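Local coordinates for protein geranyltranstransferase (Agrobacterium tumefaciens, PDB 2H8O) that probably catalyses the condensation of geranyl diphosphate with isopentenyl diphosphate to give farnesyl diphosphate, the C15 isoprenoid precursor, at residues E115-Y120 with G192-G197; D125-M130 with F146-A151; T160-I165 with I183-A188; D262-L267 with R293-A298. One frame throughout, in Å; residues are numbered along the deposited sequence.

Contact 1: E115-Y120 with G192-G197; sequences ECLHCY and GGMAGG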
loop_
_atom_site.group_PDB
_atom_site.type_symbol
_atom_site.label_atom_id
_atom_site.label_comp_id
_atom_site.label_asym_id
_atom_site.label_seq_id
_atom_site.Cartn_x
_atom_site.Cartn_y
_atom_site.Cartn_z
ATOM N N GLU A 115 7.899 -9.856 1.299
ATOM C CA GLU A 115 7.639 -10.445 2.598
ATOM C C GLU A 115 6.848 -9.510 3.520
ATOM O O GLU A 115 5.954 -9.957 4.279
ATOM C CB GLU A 115 8.946 -10.916 3.248
ATOM C CG GLU A 115 8.746 -11.813 4.479
ATOM C CD GLU A 115 7.992 -13.132 4.250
ATOM O OE1 GLU A 115 7.773 -13.557 3.097
ATOM O OE2 GLU A 115 7.617 -13.783 5.241
ATOM N N CYS A 116 7.176 -8.216 3.504
ATOM C CA CYS A 116 6.410 -7.254 4.291
ATOM C C CYS A 116 4.945 -7.315 3.878
ATOM O O CYS A 116 4.057 -7.308 4.706
ATOM C CB CYS A 116 6.903 -5.826 4.096
ATOM S SG CYS A 116 8.398 -5.460 5.009
ATOM N N LEU A 117 4.699 -7.377 2.564
ATOM C CA LEU A 117 3.317 -7.420 2.074
ATOM C C LEU A 117 2.647 -8.742 2.504
ATOM O O LEU A 117 1.515 -8.744 2.999
ATOM C CB LEU A 117 3.294 -7.188 0.558
ATOM C CG LEU A 117 1.912 -6.789 -0.003
ATOM C CD1 LEU A 117 2.017 -5.882 -1.237
ATOM C CD2 LEU A 117 1.075 -8.014 -0.236
ATOM N N HIS A 118 3.325 -9.861 2.275
ATOM C CA HIS A 118 2.790 -11.127 2.762
ATOM C C HIS A 118 2.409 -11.043 4.254
ATOM O O HIS A 118 1.325 -11.444 4.662
ATOM C CB HIS A 118 3.805 -12.261 2.515
ATOM C CG HIS A 118 3.446 -13.542 3.193
ATOM N ND1 HIS A 118 2.294 -14.250 2.898
ATOM C CD2 HIS A 118 4.092 -14.243 4.156
ATOM C CE1 HIS A 118 2.253 -15.334 3.658
ATOM N NE2 HIS A 118 3.329 -15.349 4.433
ATOM N N CYS A 119 3.305 -10.517 5.073
ATOM C CA CYS A 119 3.064 -10.457 6.498
ATOM C C CYS A 119 1.918 -9.513 6.854
ATOM O O CYS A 119 1.164 -9.791 7.782
ATOM C CB CYS A 119 4.327 -10.091 7.256
ATOM S SG CYS A 119 5.599 -11.393 7.177
ATOM N N TYR A 120 1.755 -8.415 6.115
ATOM C CA TYR A 120 0.631 -7.517 6.379
ATOM C C TYR A 120 -0.659 -8.290 6.189
ATOM O O TYR A 120 -1.624 -8.119 6.948
ATOM C CB TYR A 120 0.656 -6.262 5.472
ATOM C CG TYR A 120 -0.513 -6.147 4.477
ATOM C CD1 TYR A 120 -1.785 -5.786 4.896
ATOM C CD2 TYR A 120 -0.304 -6.349 3.118
ATOM C CE1 TYR A 120 -2.842 -5.683 4.010
ATOM C CE2 TYR A 120 -1.344 -6.251 2.222
ATOM C CZ TYR A 120 -2.611 -5.903 2.661
ATOM O OH TYR A 120 -3.695 -5.783 1.789
ATOM N N GLY A 192 -7.698 -6.952 -7.906
ATOM C CA GLY A 192 -7.628 -8.044 -8.909
ATOM C C GLY A 192 -6.643 -9.153 -8.575
ATOM O O GLY A 192 -6.292 -9.959 -9.428
ATOM N N GLY A 193 -6.167 -9.156 -7.339
ATOM C CA GLY A 193 -5.201 -10.121 -6.841
ATOM C C GLY A 193 -5.567 -10.525 -5.415
ATOM O O GLY A 193 -6.733 -10.769 -5.107
ATOM N N MET A 194 -4.570 -10.501 -4.533
ATOM C CA MET A 194 -4.676 -11.085 -3.194
ATOM C C MET A 194 -5.905 -10.583 -2.415
ATOM O O MET A 194 -6.692 -11.387 -1.914
ATOM C CB MET A 194 -3.406 -10.805 -2.387
ATOM C CG MET A 194 -3.289 -11.524 -1.062
ATOM S SD MET A 194 -1.952 -10.821 -0.001
ATOM C CE MET A 194 -2.700 -9.172 0.374
ATOM N N ALA A 195 -6.061 -9.262 -2.320
ATOM C CA ALA A 195 -7.147 -8.681 -1.519
ATOM C C ALA A 195 -8.506 -9.092 -2.069
ATOM O O ALA A 195 -9.429 -9.430 -1.326
ATOM C CB ALA A 195 -7.035 -7.140 -1.417
ATOM N N GLY A 196 -8.625 -9.070 -3.393
ATOM C CA GLY A 196 -9.848 -9.542 -4.046
ATOM C C GLY A 196 -10.109 -11.003 -3.773
ATOM O O GLY A 196 -11.262 -11.425 -3.580
ATOM N N GLY A 197 -9.047 -11.801 -3.792
ATOM C CA GLY A 197 -9.167 -13.225 -3.457
ATOM C C GLY A 197 -9.660 -13.459 -2.051
ATOM O O GLY A 197 -10.456 -14.363 -1.809
#
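Met194 reaches Leu117 and Tyr120 through its torsions: CG stands anti to the backbone N (chi1 -171°), and the chain runs on extended before it bends at chi3 (68°). The bend turns CE toward helix 104-125. Tyr120 has an unusual chi1 of 115°, away from the staggered positions, with its ring reaching toward the methionine. CE of Met194 is the atom that does most of the touching. It sits 3.7 Å from Tyr120 CE2, in an oblique approach to the ring. Tyr120 OH is almost as near, at 3.8 Å from the same Met194 CE. The Leu117 methyl group CD2 lies 4.0 Å from Met194 CE and 4.1 Å from Met194 SD, so it touches both ends of the S-CH3 bond. Met194 runs alongside Leu117 and Tyr120, pointing the opposite way to each. Gly193 is the N-cap residue of helix 194-206, and Met194 extends from the first turn of that helix. Around the contact, Leu117 and Tyr120 also pack on Leu159, and Tyr120 meets His124 edge-to-face. Tyr120 stands five residues before the first aspartate-rich motif, a position that influences product chain length in related short-chain prenyl synthases. A similar role here is inferred. No hydrogen bond links the two segments. Their buried contact therefore rests on van der Waals contact of a thioether with a methyl group and a phenol ring.

Contact 2: D125-M130 with F146-A151; sequences DDLPAM and FDEATA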
loop_
_atom_site.group_PDB
_atom_site.type_symbol
_atom_site.label_atom_id
_atom_site.label_comp_id
_atom_site.label_asym_id
_atom_site.label_seq_id
_atom_site.Cartn_x
_atom_site.Cartn_y
_atom_site.Cartn_z
ATOM N N ASP A 125 -5.682 -10.664 8.146
ATOM C CA ASP A 125 -6.529 -11.872 8.084
ATOM C C ASP A 125 -6.783 -12.485 9.453
ATOM O O ASP A 125 -7.822 -13.106 9.672
ATOM C CB ASP A 125 -5.921 -12.938 7.170
ATOM C CG ASP A 125 -6.877 -14.090 6.912
ATOM O OD1 ASP A 125 -8.050 -13.840 6.568
ATOM O OD2 ASP A 125 -6.465 -15.246 7.059
ATOM N N ASP A 126 -5.840 -12.325 10.382
ATOM C CA ASP A 126 -5.999 -12.888 11.731
ATOM C C ASP A 126 -7.066 -12.135 12.555
ATOM O O ASP A 126 -7.569 -12.648 13.566
ATOM C CB ASP A 126 -4.673 -12.862 12.503
ATOM C CG ASP A 126 -3.672 -13.887 11.999
ATOM O OD1 ASP A 126 -4.087 -14.905 11.399
ATOM O OD2 ASP A 126 -2.454 -13.679 12.194
ATOM N N LEU A 127 -7.400 -10.906 12.146
ATOM C CA LEU A 127 -8.342 -10.084 12.911
ATOM C C LEU A 127 -9.695 -10.786 13.128
ATOM O O LEU A 127 -10.136 -11.592 12.300
ATOM C CB LEU A 127 -8.579 -8.751 12.216
ATOM C CG LEU A 127 -7.402 -7.771 12.186
ATOM C CD1 LEU A 127 -7.649 -6.669 11.155
ATOM C CD2 LEU A 127 -7.186 -7.144 13.571
ATOM N N PRO A 128 -10.351 -10.492 14.263
ATOM C CA PRO A 128 -11.665 -11.065 14.556
ATOM C C PRO A 128 -12.684 -10.937 13.429
ATOM O O PRO A 128 -13.473 -11.864 13.225
ATOM C CB PRO A 128 -12.107 -10.294 15.806
ATOM C CG PRO A 128 -10.800 -9.977 16.489
ATOM C CD PRO A 128 -9.857 -9.658 15.373
ATOM N N ALA A 129 -12.643 -9.822 12.692
ATOM C CA ALA A 129 -13.590 -9.569 11.582
ATOM C C ALA A 129 -13.349 -10.494 10.393
ATOM O O ALA A 129 -14.232 -10.680 9.538
ATOM C CB ALA A 129 -13.496 -8.108 11.114
ATOM N N MET A 130 -12.136 -11.042 10.319
ATOM C CA MET A 130 -11.733 -11.903 9.219
ATOM C C MET A 130 -11.645 -13.346 9.707
ATOM O O MET A 130 -12.700 -13.925 9.994
ATOM C CB MET A 130 -10.447 -11.357 8.613
ATOM C CG MET A 130 -10.606 -9.903 8.122
ATOM S SD MET A 130 -10.557 -9.699 6.315
ATOM C CE MET A 130 -8.862 -9.247 6.275
ATOM N N PHE A 146 -0.944 -6.851 21.041
ATOM C CA PHE A 146 -1.137 -5.405 21.102
ATOM C C PHE A 146 -2.637 -5.154 21.253
ATOM O O PHE A 146 -3.212 -5.433 22.313
ATOM C CB PHE A 146 -0.501 -4.736 19.861
ATOM C CG PHE A 146 0.985 -4.970 19.781
ATOM C CD1 PHE A 146 1.877 -4.065 20.329
ATOM C CD2 PHE A 146 1.482 -6.146 19.237
ATOM C CE1 PHE A 146 3.244 -4.312 20.306
ATOM C CE2 PHE A 146 2.846 -6.398 19.205
ATOM C CZ PHE A 146 3.728 -5.471 19.738
ATOM N N ASP A 147 -3.272 -4.628 20.215
ATOM C CA ASP A 147 -4.726 -4.520 20.160
ATOM C C ASP A 147 -5.159 -4.454 18.696
ATOM O O ASP A 147 -4.309 -4.416 17.791
ATOM C CB ASP A 147 -5.264 -3.348 20.995
ATOM C CG ASP A 147 -4.745 -1.983 20.568
ATOM O OD1 ASP A 147 -4.370 -1.756 19.403
ATOM O OD2 ASP A 147 -4.783 -1.081 21.422
ATOM N N GLU A 148 -6.473 -4.456 18.460
ATOM C CA GLU A 148 -6.974 -4.515 17.081
ATOM C C GLU A 148 -6.560 -3.264 16.282
ATOM O O GLU A 148 -6.123 -3.385 15.149
ATOM C CB GLU A 148 -8.494 -4.702 17.035
ATOM C CG GLU A 148 -8.943 -6.105 17.388
ATOM C CD GLU A 148 -10.442 -6.283 17.303
ATOM O OE1 GLU A 148 -11.067 -5.746 16.373
ATOM O OE2 GLU A 148 -10.985 -6.986 18.173
ATOM N N ALA A 149 -6.689 -2.068 16.866
ATOM C CA ALA A 149 -6.264 -0.829 16.195
ATOM C C ALA A 149 -4.795 -0.886 15.730
ATOM O O ALA A 149 -4.457 -0.553 14.588
ATOM C CB ALA A 149 -6.459 0.367 17.139
ATOM N N THR A 150 -3.930 -1.284 16.650
ATOM C CA THR A 150 -2.524 -1.392 16.349
ATOM C C THR A 150 -2.277 -2.445 15.280
ATOM O O THR A 150 -1.417 -2.250 14.431
ATOM C CB THR A 150 -1.708 -1.686 17.626
ATOM O OG1 THR A 150 -1.966 -0.658 18.594
ATOM C CG2 THR A 150 -0.231 -1.706 17.351
ATOM N N ALA A 151 -3.020 -3.563 15.319
ATOM C CA ALA A 151 -2.883 -4.577 14.266
ATOM C C ALA A 151 -3.294 -4.016 12.900
ATOM O O ALA A 151 -2.622 -4.227 11.878
ATOM C CB ALA A 151 -3.735 -5.797 14.609
HETATM O O HOH W 1 -11.670 -7.267 13.592
#
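Leu127 and Glu148 have the nearest CA atoms of the two segments, 7.1 Å apart. Leu127 opens a type I turn that ends at Met130 and has Pro128 and Ala129 at its corners. The turn is closed by a hydrogen bond of 2.9 Å from Met130 N to Leu127 O. On the other segment Asp147 is the N-cap of helix 148-167. Its OD1 is gripped twice: Thr150 N donates over 2.8 Å at 163°, and Thr150 OG1 donates over 2.8 Å from above the carboxylate plane. The turn belongs to the sequence DDLPAMD, which matches the first aspartate-rich motif of polyprenyl synthetases. In relatives this motif binds magnesium and substrate diphosphate. Asp126 OD2 forms a salt bridge with Arg136. The side chains join the motif loop to the helix. Leu127 CD2 packs on Ala151 CB at 3.8 Å. Glu148 CG lies anti to the carbonyl carbon (chi1 -74°), and the extended chain beyond it carries the carboxylate to Pro128, where OE2 comes to 3.4 Å from Pro128 CG. Its other oxygen is tied in through a water, which accepts from Ala129 N at 2.9 Å and donates to Glu148 OE1 at 3.2 Å. Glu148 also packs on Ala129 of the second subunit.

Contact 3: T160-I165 with I183-A188; sequences TLAFDI and ISLARA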
loop_
_atom_site.group_PDB
_atom_site.type_symbol
_atom_site.label_atom_id
_atom_site.label_comp_id
_atom_site.label_asym_id
_atom_site.label_seq_id
_atom_site.Cartn_x
_atom_site.Cartn_y
_atom_site.Cartn_z
ATOM N N THR A 160 2.315 -0.388 3.116
ATOM C CA THR A 160 2.893 0.868 2.654
ATOM C C THR A 160 4.417 0.712 2.485
ATOM O O THR A 160 4.999 1.140 1.499
ATOM C CB THR A 160 2.567 2.019 3.616
ATOM O OG1 THR A 160 1.141 2.077 3.824
ATOM C CG2 THR A 160 3.045 3.357 3.043
ATOM N N LEU A 161 5.049 0.119 3.493
ATOM C CA LEU A 161 6.515 -0.061 3.491
ATOM C C LEU A 161 7.004 -0.922 2.324
ATOM O O LEU A 161 8.112 -0.696 1.788
ATOM C CB LEU A 161 6.977 -0.676 4.828
ATOM C CG LEU A 161 8.478 -0.509 5.104
ATOM C CD1 LEU A 161 8.790 0.954 5.381
ATOM C CD2 LEU A 161 8.860 -1.390 6.260
ATOM N N ALA A 162 6.214 -1.920 1.921
ATOM C CA ALA A 162 6.574 -2.764 0.774
ATOM C C ALA A 162 6.904 -1.902 -0.443
ATOM O O ALA A 162 7.887 -2.130 -1.150
ATOM C CB ALA A 162 5.465 -3.758 0.465
ATOM N N PHE A 163 6.077 -0.891 -0.695
ATOM C CA PHE A 163 6.284 -0.011 -1.842
ATOM C C PHE A 163 7.481 0.919 -1.681
ATOM O O PHE A 163 8.250 1.105 -2.625
ATOM C CB PHE A 163 4.989 0.708 -2.200
ATOM C CG PHE A 163 3.959 -0.231 -2.734
ATOM C CD1 PHE A 163 4.084 -0.712 -4.013
ATOM C CD2 PHE A 163 2.930 -0.718 -1.931
ATOM C CE1 PHE A 163 3.144 -1.602 -4.531
ATOM C CE2 PHE A 163 2.013 -1.604 -2.435
ATOM C CZ PHE A 163 2.121 -2.052 -3.722
ATOM N N ASP A 164 7.657 1.442 -0.467
ATOM C CA ASP A 164 8.881 2.169 -0.121
ATOM C C ASP A 164 10.137 1.342 -0.414
ATOM O O ASP A 164 11.064 1.823 -1.032
ATOM C CB ASP A 164 8.841 2.580 1.357
ATOM C CG ASP A 164 9.950 3.545 1.747
ATOM O OD1 ASP A 164 10.626 4.122 0.869
ATOM O OD2 ASP A 164 10.139 3.749 2.969
ATOM N N ILE A 165 10.160 0.093 0.038
ATOM C CA ILE A 165 11.341 -0.753 -0.105
ATOM C C ILE A 165 11.664 -1.005 -1.570
ATOM O O ILE A 165 12.825 -0.957 -1.985
ATOM C CB ILE A 165 11.143 -2.087 0.629
ATOM C CG1 ILE A 165 11.049 -1.850 2.134
ATOM C CG2 ILE A 165 12.281 -3.073 0.307
ATOM C CD1 ILE A 165 10.449 -3.013 2.884
ATOM N N ILE A 183 3.919 -1.719 -10.235
ATOM C CA ILE A 183 2.692 -2.106 -10.961
ATOM C C ILE A 183 2.399 -3.583 -10.723
ATOM O O ILE A 183 1.296 -3.956 -10.341
ATOM C CB ILE A 183 2.783 -1.809 -12.487
ATOM C CG1 ILE A 183 3.007 -0.316 -12.764
ATOM C CG2 ILE A 183 1.536 -2.331 -13.225
ATOM C CD1 ILE A 183 3.558 -0.073 -14.171
ATOM N N SER A 184 3.395 -4.437 -10.935
ATOM C CA SER A 184 3.190 -5.878 -10.829
ATOM C C SER A 184 2.746 -6.272 -9.414
ATOM O O SER A 184 1.838 -7.105 -9.235
ATOM C CB SER A 184 4.491 -6.596 -11.200
ATOM O OG SER A 184 4.341 -7.993 -11.222
ATOM N N LEU A 185 3.387 -5.678 -8.410
ATOM C CA LEU A 185 3.051 -6.009 -7.024
ATOM C C LEU A 185 1.647 -5.506 -6.637
ATOM O O LEU A 185 0.848 -6.231 -6.057
ATOM C CB LEU A 185 4.092 -5.478 -6.043
ATOM C CG LEU A 185 3.866 -5.918 -4.595
ATOM C CD1 LEU A 185 3.705 -7.451 -4.471
ATOM C CD2 LEU A 185 4.990 -5.388 -3.696
ATOM N N ALA A 186 1.328 -4.288 -7.051
ATOM C CA ALA A 186 0.027 -3.697 -6.766
ATOM C C ALA A 186 -1.098 -4.492 -7.427
ATOM O O ALA A 186 -2.149 -4.709 -6.796
ATOM C CB ALA A 186 0.002 -2.229 -7.213
ATOM N N ARG A 187 -0.865 -4.939 -8.667
ATOM C CA ARG A 187 -1.871 -5.729 -9.375
ATOM C C ARG A 187 -2.025 -7.081 -8.719
ATOM O O ARG A 187 -3.142 -7.553 -8.548
ATOM C CB ARG A 187 -1.537 -5.885 -10.863
ATOM C CG ARG A 187 -1.481 -4.554 -11.591
ATOM C CD ARG A 187 -2.752 -4.133 -12.289
ATOM N NE ARG A 187 -2.534 -2.769 -12.775
ATOM C CZ ARG A 187 -2.094 -2.431 -13.978
ATOM N NH1 ARG A 187 -1.894 -3.344 -14.914
ATOM N NH2 ARG A 187 -1.903 -1.142 -14.258
ATOM N N ALA A 188 -0.904 -7.691 -8.322
ATOM C CA ALA A 188 -0.941 -9.009 -7.668
ATOM C C ALA A 188 -1.578 -8.957 -6.285
ATOM O O ALA A 188 -2.140 -9.963 -5.820
ATOM C CB ALA A 188 0.461 -9.589 -7.535
#
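Leu185 and Ala186 meet Ala162 and Phe163 between two antiparallel helices of the all-helical isoprenoid synthase fold. The short axes run at 161° to each other and come within 11.2 Å, a spacing bridged by the large Phe163 ring. Along segment 183-188, Ile183 comes first. Its CG2 lies 3.7 Å above one face of the Arg187 guanidinium, over its centre. Leu185 points toward the partner helix. Its CD2 lies 4.5 Å from Ala162 CB, a loose contact, and Leu185 CB meets Phe163 CE1 obliquely at 4.3 Å. Leu185 also packs on Leu114 and Leu117 of helix 104-125. Ala186 follows at the rim of the phenylalanine. Its CA lies at the ring edge, near the ring plane, 4.0 Å from Phe163 CZ. The methyl group CB of Ala186 is nearly as close, 4.1 Å from the same Phe163 CZ. The phenylalanine has CG anti to its carbonyl carbon (chi1 -68°), and the ring extends across to this alanine. The contact borders the dimer interface, where Phe163 stacks on Phe163 of the second subunit and Arg187 pairs through NE with Asp164 of the second subunit in a salt bridge. At Ala188 the segment ends, and its carbonyl O lies 2.8 Å from Met194 N, a probable hydrogen bond.

Contact 4: D262-L267 with R293-A298; sequences DDLLDL and RGEAWA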
loop_
_atom_site.group_PDB
_atom_site.type_symbol
_atom_site.label_atom_id
_atom_site.label_comp_id
_atom_site.label_asym_id
_atom_site.label_seq_id
_atom_site.Cartn_x
_atom_site.Cartn_y
_atom_site.Cartn_z
ATOM N N ASP A 262 -1.345 -27.903 0.024
ATOM C CA ASP A 262 -1.859 -27.426 1.305
ATOM C C ASP A 262 -3.228 -28.022 1.595
ATOM O O ASP A 262 -3.486 -28.483 2.713
ATOM C CB ASP A 262 -1.936 -25.898 1.346
ATOM C CG ASP A 262 -1.894 -25.358 2.761
ATOM O OD1 ASP A 262 -0.872 -25.596 3.446
ATOM O OD2 ASP A 262 -2.872 -24.709 3.192
ATOM N N ASP A 263 -4.104 -28.024 0.588
ATOM C CA ASP A 263 -5.438 -28.580 0.756
ATOM C C ASP A 263 -5.389 -30.097 0.951
ATOM O O ASP A 263 -6.198 -30.641 1.691
ATOM C CB ASP A 263 -6.351 -28.198 -0.419
ATOM C CG ASP A 263 -6.685 -26.712 -0.442
ATOM O OD1 ASP A 263 -6.699 -26.072 0.635
ATOM O OD2 ASP A 263 -6.934 -26.178 -1.543
ATOM N N LEU A 264 -4.435 -30.769 0.303
ATOM C CA LEU A 264 -4.199 -32.204 0.532
ATOM C C LEU A 264 -3.728 -32.483 1.962
ATOM O O LEU A 264 -4.232 -33.400 2.611
ATOM C CB LEU A 264 -3.153 -32.769 -0.439
ATOM C CG LEU A 264 -3.590 -33.341 -1.786
ATOM C CD1 LEU A 264 -4.701 -34.407 -1.622
ATOM C CD2 LEU A 264 -4.052 -32.254 -2.708
ATOM N N LEU A 265 -2.744 -31.716 2.429
ATOM C CA LEU A 265 -2.235 -31.840 3.804
ATOM C C LEU A 265 -3.378 -31.779 4.803
ATOM O O LEU A 265 -3.518 -32.662 5.646
ATOM C CB LEU A 265 -1.233 -30.728 4.146
ATOM C CG LEU A 265 0.228 -30.883 3.732
ATOM C CD1 LEU A 265 1.035 -29.664 4.202
ATOM C CD2 LEU A 265 0.817 -32.173 4.291
ATOM N N ASP A 266 -4.188 -30.728 4.701
ATOM C CA ASP A 266 -5.335 -30.554 5.584
ATOM C C ASP A 266 -6.290 -31.750 5.489
ATOM O O ASP A 266 -6.774 -32.242 6.508
ATOM C CB ASP A 266 -6.077 -29.246 5.262
ATOM C CG ASP A 266 -5.289 -28.004 5.661
ATOM O OD1 ASP A 266 -4.260 -28.127 6.365
ATOM O OD2 ASP A 266 -5.703 -26.893 5.267
ATOM N N LEU A 267 -6.543 -32.220 4.268
ATOM C CA LEU A 267 -7.399 -33.389 4.053
ATOM C C LEU A 267 -6.881 -34.565 4.868
ATOM O O LEU A 267 -7.609 -35.129 5.685
ATOM C CB LEU A 267 -7.459 -33.765 2.566
ATOM C CG LEU A 267 -8.147 -35.092 2.211
ATOM C CD1 LEU A 267 -9.631 -35.023 2.525
ATOM C CD2 LEU A 267 -7.924 -35.443 0.749
ATOM N N ARG A 293 -12.841 -32.750 -6.628
ATOM C CA ARG A 293 -12.289 -33.699 -7.595
ATOM C C ARG A 293 -11.723 -34.979 -6.975
ATOM O O ARG A 293 -11.456 -35.938 -7.693
ATOM C CB ARG A 293 -11.186 -33.032 -8.423
ATOM C CG ARG A 293 -11.565 -31.699 -9.062
ATOM C CD ARG A 293 -12.713 -31.815 -10.039
ATOM N NE ARG A 293 -12.434 -32.770 -11.110
ATOM C CZ ARG A 293 -11.730 -32.511 -12.214
ATOM N NH1 ARG A 293 -11.199 -31.307 -12.425
ATOM N NH2 ARG A 293 -11.545 -33.473 -13.114
ATOM N N GLY A 294 -11.493 -34.978 -5.663
ATOM C CA GLY A 294 -10.942 -36.138 -4.974
ATOM C C GLY A 294 -9.425 -36.126 -4.837
ATOM O O GLY A 294 -8.713 -35.485 -5.616
ATOM N N GLU A 295 -8.944 -36.855 -3.835
ATOM C CA GLU A 295 -7.524 -36.911 -3.501
ATOM C C GLU A 295 -6.660 -37.467 -4.642
ATOM O O GLU A 295 -5.570 -36.952 -4.911
ATOM C CB GLU A 295 -7.349 -37.753 -2.231
ATOM C CG GLU A 295 -5.916 -37.977 -1.786
ATOM C CD GLU A 295 -5.842 -38.696 -0.451
ATOM O OE1 GLU A 295 -5.258 -39.794 -0.402
ATOM O OE2 GLU A 295 -6.374 -38.163 0.548
ATOM N N ALA A 296 -7.148 -38.512 -5.304
ATOM C CA ALA A 296 -6.411 -39.145 -6.402
ATOM C C ALA A 296 -6.191 -38.167 -7.561
ATOM O O ALA A 296 -5.092 -38.096 -8.129
ATOM C CB ALA A 296 -7.144 -40.399 -6.891
ATOM N N TRP A 297 -7.231 -37.408 -7.896
ATOM C CA TRP A 297 -7.128 -36.389 -8.935
ATOM C C TRP A 297 -6.091 -35.344 -8.518
ATOM O O TRP A 297 -5.245 -34.945 -9.312
ATOM C CB TRP A 297 -8.481 -35.708 -9.179
ATOM C CG TRP A 297 -8.392 -34.587 -10.170
ATOM C CD1 TRP A 297 -8.593 -34.663 -11.522
ATOM C CD2 TRP A 297 -8.052 -33.225 -9.891
ATOM N NE1 TRP A 297 -8.402 -33.426 -12.096
ATOM C CE2 TRP A 297 -8.070 -32.527 -11.119
ATOM C CE3 TRP A 297 -7.740 -32.527 -8.722
ATOM C CZ2 TRP A 297 -7.786 -31.162 -11.207
ATOM C CZ3 TRP A 297 -7.455 -31.168 -8.811
ATOM C CH2 TRP A 297 -7.481 -30.501 -10.042
ATOM N N ALA A 298 -6.173 -34.914 -7.265
ATOM C CA ALA A 298 -5.294 -33.858 -6.756
ATOM C C ALA A 298 -3.827 -34.288 -6.754
ATOM O O ALA A 298 -2.945 -33.518 -7.129
ATOM C CB ALA A 298 -5.735 -33.425 -5.365
#
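Glu295 brings OE2 to 3.1 Å from Leu267 CD2, a short methyl-to-oxygen approach. The other flat groups lie within segment 293-298. Arg293 CB rests 3.3 Å above one face of the Trp297 ring, offset toward its rim. Trp297 NE1 in turn stands 3.1 Å above one face of the Arg293 guanidinium, again off centre. Arg293 NH1 makes a salt bridge to Glu211, and the arginine touches a crystal neighbour. The glutamate is stretched out (chi1 177°, chi2 174°), and this lets its chain cross both leucines. Glu295 CG lies 3.8 Å from Leu264 CD1. Residues 262-266, DDLLD, match the second aspartate-rich motif of polyprenyl synthetases. In relatives those aspartates bind magnesium with the diphosphate. The contact is made by the leucines here, Leu264 within the motif and Leu267 directly after it. Gly294 precedes helix 295-312 as its N-cap, and its positive phi of 93° calls for glycine. One turn on, Ala298 is buried against Leu264. The methyl carbon CB of Ala298 is 3.4 Å from Leu264 CD2, tighter than usual for two carbons. Val290 of helix 289-293 packs on both leucines and on Ala298.

Overall arrangement
Contacts 1 and 3 form one continuous region: their centres are 10 Å apart, and Leu117 packs on both Leu185 and Ala162. Helix 175-189 carries a segment of contact 3, and helix 194-206, which follows it, carries one of contact 1. Contact 2 lies about 16 Å from contact 1, centre to centre, and shares helix 148-167 with contact 3. Contacts 1, 2 and 3 all touch the second subunit, whereas contact 4 does not. Contacts 2 and 4 carry the two aspartate-rich motifs. Their centres are 31 Å apart, with nearest atoms about 11 Å apart. In relatives these motifs face each other across the active-site cavity. Contacts 3 and 4 lie on opposite sides of the chain's centre.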